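Local coordinates for (R)-specific secondary-alkylsulfatase (Pseudomonas sp., PDB 4AXH), which hydrolyses (R)-secondary-alkyl sulfates to (S)-alcohols with inversion of configuration, using a pair of zinc ions in a metallo-beta-lactamase-type domain, at residues Asn385-Gly390 and Arg425-Arg430. Residues are numbered along the deposited sequence; the frame is centred on the assembly and turned at random.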
loop_
_atom_site.group_PDB
_atom_site.type_symbol
_atom_site.label_atom_id
_atom_site.label_comp_id
_atom_site.label_asym_id
_atom_site.label_seq_id
_atom_site.Cartn_x
_atom_site.Cartn_y
_atom_site.Cartn_z
ATOM N N ASN A 385 -2.127 16.842 0.937
ATOM C CA ASN A 385 -1.799 18.259 1.107
ATOM C C ASN A 385 -0.515 18.385 1.941
ATOM O O ASN A 385 0.471 18.934 1.457
ATOM C CB ASN A 385 -2.971 19.020 1.754
ATOM C CG ASN A 385 -2.731 20.502 1.909
ATOM O OD1 ASN A 385 -2.232 20.972 2.940
ATOM N ND2 ASN A 385 -3.074 21.270 0.886
ATOM N N LEU A 386 -0.518 17.834 3.164
ATOM C CA LEU A 386 0.610 17.889 4.087
ATOM C C LEU A 386 1.866 17.153 3.578
ATOM O O LEU A 386 2.973 17.609 3.870
ATOM C CB LEU A 386 0.199 17.438 5.488
ATOM C CG LEU A 386 -0.812 18.318 6.226
ATOM C CD1 LEU A 386 -1.215 17.675 7.569
ATOM C CD2 LEU A 386 -0.243 19.720 6.536
ATOM N N MET A 387 1.704 16.065 2.780
ATOM C CA MET A 387 2.806 15.318 2.164
ATOM C C MET A 387 3.557 16.278 1.200
ATOM O O MET A 387 4.782 16.409 1.275
ATOM C CB MET A 387 2.270 14.098 1.375
ATOM C CG MET A 387 1.938 12.875 2.222
ATOM S SD MET A 387 1.426 11.455 1.173
ATOM C CE MET A 387 -0.176 11.155 1.805
ATOM N N ASN A 388 2.796 16.995 0.345
ATOM C CA ASN A 388 3.288 17.969 -0.640
ATOM C C ASN A 388 3.942 19.200 -0.018
ATOM O O ASN A 388 4.692 19.911 -0.699
ATOM C CB ASN A 388 2.184 18.345 -1.597
ATOM C CG ASN A 388 1.892 17.276 -2.607
ATOM O OD1 ASN A 388 2.732 16.943 -3.439
ATOM N ND2 ASN A 388 0.670 16.764 -2.607
ATOM N N LYS A 389 3.690 19.427 1.285
ATOM C CA LYS A 389 4.286 20.507 2.079
ATOM C C LYS A 389 5.563 19.992 2.766
ATOM O O LYS A 389 6.263 20.750 3.445
ATOM C CB LYS A 389 3.284 21.040 3.126
ATOM C CG LYS A 389 2.248 22.012 2.563
ATOM C CD LYS A 389 1.295 22.488 3.646
ATOM C CE LYS A 389 0.167 23.313 3.089
ATOM N NZ LYS A 389 -1.006 23.325 3.993
ATOM N N GLY A 390 5.832 18.694 2.604
ATOM C CA GLY A 390 7.014 18.048 3.147
ATOM C C GLY A 390 6.883 17.367 4.476
ATOM O O GLY A 390 7.900 16.992 5.072
ATOM N N ARG A 425 -1.356 8.165 8.626
ATOM C CA ARG A 425 -0.090 7.458 8.417
ATOM C C ARG A 425 -0.266 6.490 7.249
ATOM O O ARG A 425 0.575 6.482 6.365
ATOM C CB ARG A 425 0.390 6.775 9.733
ATOM C CG ARG A 425 0.844 7.812 10.786
ATOM C CD ARG A 425 1.551 7.286 12.022
ATOM N NE ARG A 425 0.620 6.972 13.091
ATOM C CZ ARG A 425 0.638 7.500 14.308
ATOM N NH1 ARG A 425 1.593 8.347 14.659
ATOM N NH2 ARG A 425 -0.279 7.160 15.192
ATOM N N ALA A 426 -1.423 5.789 7.178
ATOM C CA ALA A 426 -1.794 4.854 6.113
ATOM C C ALA A 426 -1.807 5.492 4.728
ATOM O O ALA A 426 -1.336 4.859 3.771
ATOM C CB ALA A 426 -3.151 4.176 6.411
ATOM N N VAL A 427 -2.386 6.721 4.605
ATOM C CA VAL A 427 -2.464 7.480 3.315
ATOM C C VAL A 427 -1.001 7.790 2.852
ATOM O O VAL A 427 -0.704 7.655 1.669
ATOM C CB VAL A 427 -3.396 8.748 3.342
ATOM C CG1 VAL A 427 -3.476 9.439 1.974
ATOM C CG2 VAL A 427 -4.806 8.392 3.814
ATOM N N TYR A 428 -0.099 8.123 3.808
ATOM C CA TYR A 428 1.319 8.341 3.567
ATOM C C TYR A 428 1.935 7.047 3.041
ATOM O O TYR A 428 2.583 7.108 2.007
ATOM C CB TYR A 428 2.039 8.815 4.831
ATOM C CG TYR A 428 3.468 9.250 4.596
ATOM C CD1 TYR A 428 4.510 8.319 4.555
ATOM C CD2 TYR A 428 3.789 10.595 4.429
ATOM C CE1 TYR A 428 5.832 8.722 4.355
ATOM C CE2 TYR A 428 5.107 11.007 4.224
ATOM C CZ TYR A 428 6.123 10.069 4.196
ATOM O OH TYR A 428 7.411 10.501 3.998
ATOM N N GLN A 429 1.720 5.893 3.725
ATOM C CA GLN A 429 2.182 4.557 3.305
ATOM C C GLN A 429 1.675 4.226 1.883
ATOM O O GLN A 429 2.473 3.849 1.015
ATOM C CB GLN A 429 1.707 3.466 4.309
ATOM C CG GLN A 429 1.856 2.014 3.793
ATOM C CD GLN A 429 1.125 0.969 4.620
ATOM O OE1 GLN A 429 1.193 0.961 5.857
ATOM N NE2 GLN A 429 0.474 0.022 3.950
ATOM N N ARG A 430 0.347 4.371 1.656
ATOM C CA ARG A 430 -0.266 4.099 0.356
ATOM C C ARG A 430 0.356 4.897 -0.819
ATOM O O ARG A 430 0.646 4.302 -1.844
ATOM C CB ARG A 430 -1.815 4.146 0.415
ATOM C CG ARG A 430 -2.503 4.804 -0.775
ATOM C CD ARG A 430 -3.717 4.077 -1.329
ATOM N NE ARG A 430 -4.154 4.795 -2.527
ATOM C CZ ARG A 430 -4.646 4.239 -3.628
ATOM N NH1 ARG A 430 -4.795 2.925 -3.706
ATOM N NH2 ARG A 430 -4.977 4.995 -4.670
#
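K389 NZ, two residues beyond the M387 that meets V427 and Y428, is gripped by two groups: N385 OD1, 2.9 Å from NZ, and, in a salt bridge, the carboxylate of D650 of the second subunit. The N385 bond lies in the carbonyl plane on a lone pair, with a C=O...N angle of 142°. Here the chain leaves helix 362-388 through a Schellman motif: G390 has a positive phi of 95°, and its N bonds M387 O at 2.8 Å.

No hydrogen bond joins 385-390 to 425-430; M387 bridges the gap. Its chain runs extended through chi2 and bends at chi3 (-121°), which brings CE to the facing backbone, 3.5 Å from V427 O and 3.6 Å from Y428 N. CE also meets V427 CG1 at 3.7 Å. Farther back, CG approaches the Y428 ring obliquely at CD2 (3.7 Å), while SD stands 5.0 Å from the ring centroid, a Met-aromatic contact oblique to the ring.

The V427 side chain comes to about 4 Å from that of L319, a sulfate-binding residue. R425 NH2 forms a salt bridge with D443, and Q429 OE1 a hydrogen bond with F434 N, both of the second subunit, consistent with 425-430 lying in the alkyl sulfatase dimerisation region. These two segments thus meet through buried M387, mainly by van der Waals packing with a probably modest Met-aromatic contribution, while several polar groups beside it bond the dimer partner.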